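Local coordinates for protein beta-glucuronidase (uncultured Clostridium sp., PDB 6U7J) that catalyses the hydrolysis of beta-D-glucuronides, probably including estrogen glucuronides, whose cleavage reactivates the hormones in the gut, at residues Gly377-Glu381 against Asp382-Glu386; Val395-Glu398 against Leu399-Asp403. All blocks are in the same frame, centred on the assembly; numbering follows the deposited sequence.

In the fold
Both interactions are local and lie in series along one crossover of the TIM-barrel domain, between the parallel strands 358-362 and 409-416. Interaction 1 is the end of the loop that leaves strand 358-362 and ends in the cap of helix 386-403; interaction 2 is the last turns of that same helix. Their centres are about 24 Å apart and their nearest atoms about 11 Å, so they do not touch. Interaction 1 belongs to the loops that follow the strands, the side on which TIM barrels carry their active site. Interaction 2 is at the other end of the helix, where the side chain of Arg402 comes to about 6 Å from a bound calcium ion.

Interaction 1: Gly377-Glu381 against Asp382-Glu386; sequences GIFTE and DKVNE
Asp382 faces back along the chain to Thr380, whose hydroxyl OG1 donates to OD1 of Asp382 at 2.9 Å and meets that oxygen nearly end-on. The carboxylate gets there because CG of Asp382 is tucked between its own N and carbonyl carbon (chi1 46°), which brings OD1 round to the threonine. Next comes Lys383, whose N closes the turn on Thr380 O at 3.0 Å, from well above the carbonyl plane. Its side chain runs alongside that of Thr380, with CB 3.3 Å from Ile378 O and CD near Gly377 O; the chain also packs on Trp149. Val384 makes the second backbone bond, N to Ile378 O, and then sends its two methyls to different neighbours. CG2 meets Ile378 CG2 at 3.5 Å, while CG1 lies against Phe379 at 3.6 Å from both CD1 and CE1. Ile378 CG2 in turn sits above one face of the Phe379 ring, toward its rim, so the three side chains form one small apolar cluster, which Tyr428 extends with an edge-to-face contact to Phe379. Glu422 bonds the N atoms of Ile378 and Phe379 through its two carboxylate oxygens, tying the start of residues 377-381 to the loop ahead of helix 424-439. Asn385 comes last: its ND2 reaches Glu381 O at 2.8 Å in an almost perfectly straight bond (178°), with the acceptor in the plane of the amide. That fixes the rotation of the amide, and the other end, OD1, accepts from the N of Lys387. The result is a type I beta turn, Thr380 to Lys383, leading directly into an asparagine N-cap of helix 386-403, as a barrel loop turns into its helix.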
loop_
_atom_site.group_PDB
_atom_site.type_symbol
_atom_site.label_atom_id
_atom_site.label_comp_id
_atom_site.label_asym_id
_atom_site.label_seq_id
_atom_site.Cartn_x
_atom_site.Cartn_y
_atom_site.Cartn_z
ATOM N N GLY B 377 -13.757 35.423 18.123
ATOM C CA GLY B 377 -14.428 36.146 17.051
ATOM C C GLY B 377 -13.537 36.470 15.858
ATOM O O GLY B 377 -12.447 37.024 16.016
ATOM N N ILE B 378 -14.005 36.126 14.660
ATOM C CA ILE B 378 -13.245 36.375 13.437
ATOM C C ILE B 378 -13.545 37.759 12.865
ATOM O O ILE B 378 -12.657 38.423 12.319
ATOM C CB ILE B 378 -13.546 35.252 12.416
ATOM C CG1 ILE B 378 -12.918 33.933 12.869
ATOM C CG2 ILE B 378 -13.016 35.599 11.043
ATOM C CD1 ILE B 378 -11.410 33.894 12.708
ATOM N N PHE B 379 -14.791 38.218 12.987
ATOM C CA PHE B 379 -15.223 39.488 12.401
ATOM C C PHE B 379 -15.143 40.569 13.476
ATOM O O PHE B 379 -16.133 40.936 14.108
ATOM C CB PHE B 379 -16.624 39.334 11.811
ATOM C CG PHE B 379 -16.674 38.354 10.674
ATOM C CD1 PHE B 379 -16.435 38.772 9.366
ATOM C CD2 PHE B 379 -16.885 37.002 10.914
ATOM C CE1 PHE B 379 -16.439 37.866 8.320
ATOM C CE2 PHE B 379 -16.893 36.089 9.870
ATOM C CZ PHE B 379 -16.665 36.523 8.567
ATOM N N THR B 380 -13.918 41.067 13.693
ATOM C CA THR B 380 -13.609 42.063 14.712
ATOM C C THR B 380 -12.621 43.084 14.152
ATOM O O THR B 380 -11.994 42.871 13.114
ATOM C CB THR B 380 -13.027 41.427 15.976
ATOM O OG1 THR B 380 -11.790 40.789 15.653
ATOM C CG2 THR B 380 -13.986 40.383 16.547
ATOM N N GLU B 381 -12.467 44.198 14.874
ATOM C CA GLU B 381 -11.692 45.327 14.355
ATOM C C GLU B 381 -10.245 44.947 14.033
ATOM O O GLU B 381 -9.658 45.482 13.088
ATOM C CB GLU B 381 -11.731 46.483 15.356
ATOM C CG GLU B 381 -10.990 47.735 14.909
ATOM C CD GLU B 381 -10.304 48.464 16.064
ATOM O OE1 GLU B 381 -11.025 49.056 16.905
ATOM O OE2 GLU B 381 -9.048 48.450 16.126
ATOM N N ASP B 382 -9.654 44.022 14.780
ATOM C CA ASP B 382 -8.261 43.666 14.562
ATOM C C ASP B 382 -8.079 42.405 13.715
ATOM O O ASP B 382 -6.954 41.905 13.615
ATOM C CB ASP B 382 -7.540 43.510 15.907
ATOM C CG ASP B 382 -8.340 42.697 16.918
ATOM O OD1 ASP B 382 -9.513 42.344 16.628
ATOM O OD2 ASP B 382 -7.792 42.413 18.011
ATOM N N LYS B 383 -9.144 41.883 13.092
ATOM C CA LYS B 383 -9.014 40.681 12.272
ATOM C C LYS B 383 -9.693 40.854 10.916
ATOM O O LYS B 383 -9.242 41.663 10.106
ATOM C CB LYS B 383 -9.570 39.464 13.017
ATOM C CG LYS B 383 -8.665 38.990 14.163
ATOM C CD LYS B 383 -9.178 37.714 14.801
ATOM C CE LYS B 383 -8.397 37.364 16.054
ATOM N NZ LYS B 383 -8.670 38.334 17.143
ATOM N N VAL B 384 -10.757 40.103 10.637
ATOM C CA VAL B 384 -11.502 40.303 9.396
ATOM C C VAL B 384 -12.349 41.559 9.581
ATOM O O VAL B 384 -13.332 41.544 10.326
ATOM C CB VAL B 384 -12.369 39.089 9.034
ATOM C CG1 VAL B 384 -13.241 39.402 7.818
ATOM C CG2 VAL B 384 -11.498 37.844 8.778
ATOM N N ASN B 385 -11.966 42.642 8.908
ATOM C CA ASN B 385 -12.512 43.977 9.182
ATOM C C ASN B 385 -12.772 44.703 7.858
ATOM O O ASN B 385 -12.835 44.088 6.787
ATOM C CB ASN B 385 -11.559 44.739 10.125
ATOM C CG ASN B 385 -10.191 44.962 9.512
ATOM O OD1 ASN B 385 -10.020 44.859 8.300
ATOM N ND2 ASN B 385 -9.210 45.266 10.348
ATOM N N GLU B 386 -12.927 46.041 7.927
ATOM C CA GLU B 386 -13.311 46.864 6.773
ATOM C C GLU B 386 -12.326 46.686 5.619
ATOM O O GLU B 386 -12.656 46.951 4.456
ATOM C CB GLU B 386 -13.377 48.350 7.186
ATOM C CG GLU B 386 -11.996 48.985 7.470
ATOM C CD GLU B 386 -11.943 50.511 7.262
ATOM O OE1 GLU B 386 -10.924 51.127 7.671
ATOM O OE2 GLU B 386 -12.904 51.091 6.690
#

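Interaction 2: Val395-Glu398 against Leu399-Asp403; sequences VLKE and LYQRD
Val395 O takes the N-H of Leu399 at 2.8 Å, the shortest hydrogen bond across this contact, and CB of Leu399 rests on the same oxygen at 3.5 Å. One residue on, Leu396 O accepts from Tyr400 N at 2.9 Å, and CB of Tyr400 again leans on the carbonyl it has just engaged. Lys397 O and Glu398 O repeat the pattern with the N atoms of Gln401 and Arg402. On the Lys397 side, Gln401 sets its CG beside its backbone N (chi1 -83°), which puts CG 3.6 Å from Lys397 O; past CG the chain bends and carries the amide on along the helix, away from that oxygen. Lys397 runs beside it in the same direction, but NZ stays 4.0 Å from OE1 of Gln401, a proximity and not a bond. The amide of Gln401 is engaged elsewhere: NE2 bonds Asp200 and the carbonyl of Phe8, and OE1 accepts from Lys404, so this side chain links the helix to other parts of the chain. Glu398 likewise sends OE2 to His117. Near the end of the helix, Arg402 bends at chi3 (74°) and turns its guanidinium onto the next residue. NE reaches Asp403 OD1 at 2.6 Å and NH2 reaches OD2 at 3.0 Å, a side-on, two-nitrogen salt bridge with the carboxylate at the guanidinium edge. NH1 goes to Tyr344 O, which helps hold the flat group in place. Leu396 and Leu399 are buried against Val363 and strand 409-416, with Leu396 also touching helix 424-439. This is regular alpha-helix, each N-H bonded to the carbonyl four residues back, in the beta-alpha-beta crossover of a TIM barrel.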
loop_
_atom_site.group_PDB
_atom_site.type_symbol
_atom_site.label_atom_id
_atom_site.label_comp_id
_atom_site.label_asym_id
_atom_site.label_seq_id
_atom_site.Cartn_x
_atom_site.Cartn_y
_atom_site.Cartn_z
ATOM N N VAL B 395 -11.230 41.642 -5.044
ATOM C CA VAL B 395 -10.941 40.357 -5.686
ATOM C C VAL B 395 -12.151 39.884 -6.486
ATOM O O VAL B 395 -12.005 39.288 -7.562
ATOM C CB VAL B 395 -10.489 39.324 -4.638
ATOM C CG1 VAL B 395 -10.480 37.916 -5.224
ATOM C CG2 VAL B 395 -9.100 39.688 -4.121
ATOM N N LEU B 396 -13.359 40.181 -6.006
ATOM C CA LEU B 396 -14.564 39.896 -6.786
ATOM C C LEU B 396 -14.598 40.695 -8.082
ATOM O O LEU B 396 -14.998 40.178 -9.136
ATOM C CB LEU B 396 -15.793 40.210 -5.950
ATOM C CG LEU B 396 -16.166 39.096 -4.984
ATOM C CD1 LEU B 396 -17.083 39.685 -3.947
ATOM C CD2 LEU B 396 -16.838 37.915 -5.732
ATOM N N LYS B 397 -14.216 41.973 -8.014
ATOM C CA LYS B 397 -14.104 42.799 -9.213
ATOM C C LYS B 397 -13.161 42.159 -10.229
ATOM O O LYS B 397 -13.490 42.049 -11.419
ATOM C CB LYS B 397 -13.616 44.197 -8.809
ATOM C CG LYS B 397 -13.280 45.147 -9.954
ATOM C CD LYS B 397 -14.456 45.327 -10.866
ATOM C CE LYS B 397 -14.289 46.574 -11.732
ATOM N NZ LYS B 397 -15.350 46.593 -12.785
ATOM N N GLU B 398 -11.979 41.727 -9.767
ATOM C CA GLU B 398 -10.995 41.093 -10.642
ATOM C C GLU B 398 -11.518 39.770 -11.205
ATOM O O GLU B 398 -11.392 39.501 -12.406
ATOM C CB GLU B 398 -9.695 40.853 -9.877
ATOM C CG GLU B 398 -8.666 41.983 -9.878
ATOM C CD GLU B 398 -7.423 41.586 -9.088
ATOM O OE1 GLU B 398 -7.488 41.622 -7.836
ATOM O OE2 GLU B 398 -6.398 41.192 -9.703
ATOM N N LEU B 399 -12.093 38.919 -10.347
ATOM C CA LEU B 399 -12.632 37.648 -10.839
ATOM C C LEU B 399 -13.704 37.880 -11.897
ATOM O O LEU B 399 -13.688 37.234 -12.952
ATOM C CB LEU B 399 -13.204 36.807 -9.691
ATOM C CG LEU B 399 -13.767 35.462 -10.163
ATOM C CD1 LEU B 399 -12.737 34.640 -10.920
ATOM C CD2 LEU B 399 -14.283 34.677 -8.992
ATOM N N TYR B 400 -14.627 38.821 -11.646
ATOM C CA TYR B 400 -15.660 39.127 -12.636
ATOM C C TYR B 400 -15.041 39.591 -13.948
ATOM O O TYR B 400 -15.420 39.122 -15.027
ATOM C CB TYR B 400 -16.635 40.181 -12.098
ATOM C CG TYR B 400 -17.630 40.631 -13.153
ATOM C CD1 TYR B 400 -18.689 39.815 -13.526
ATOM C CD2 TYR B 400 -17.475 41.860 -13.815
ATOM C CE1 TYR B 400 -19.590 40.213 -14.516
ATOM C CE2 TYR B 400 -18.356 42.262 -14.808
ATOM C CZ TYR B 400 -19.414 41.441 -15.153
ATOM O OH TYR B 400 -20.298 41.846 -16.126
ATOM N N GLN B 401 -14.062 40.493 -13.883
ATOM C CA GLN B 401 -13.476 40.987 -15.126
ATOM C C GLN B 401 -12.838 39.857 -15.921
ATOM O O GLN B 401 -12.911 39.837 -17.156
ATOM C CB GLN B 401 -12.447 42.084 -14.835
ATOM C CG GLN B 401 -13.060 43.471 -14.645
ATOM C CD GLN B 401 -13.644 44.019 -15.931
ATOM O OE1 GLN B 401 -14.843 44.284 -16.010
ATOM N NE2 GLN B 401 -12.804 44.174 -16.954
ATOM N N ARG B 402 -12.202 38.905 -15.233
ATOM C CA ARG B 402 -11.551 37.813 -15.949
ATOM C C ARG B 402 -12.562 36.828 -16.537
ATOM O O ARG B 402 -12.401 36.377 -17.677
ATOM C CB ARG B 402 -10.568 37.087 -15.026
ATOM C CG ARG B 402 -9.552 36.213 -15.770
ATOM C CD ARG B 402 -8.858 35.259 -14.827
ATOM N NE ARG B 402 -9.744 34.164 -14.421
ATOM C CZ ARG B 402 -9.346 33.074 -13.774
ATOM N NH1 ARG B 402 -8.055 32.910 -13.442
ATOM N NH2 ARG B 402 -10.242 32.143 -13.450
ATOM N N ASP B 403 -13.606 36.468 -15.785
ATOM C CA ASP B 403 -14.443 35.333 -16.174
ATOM C C ASP B 403 -15.857 35.704 -16.638
ATOM O O ASP B 403 -16.650 34.797 -16.942
ATOM C CB ASP B 403 -14.516 34.328 -15.010
ATOM C CG ASP B 403 -13.162 33.649 -14.712
ATOM O OD1 ASP B 403 -12.137 33.962 -15.375
ATOM O OD2 ASP B 403 -13.121 32.806 -13.795
#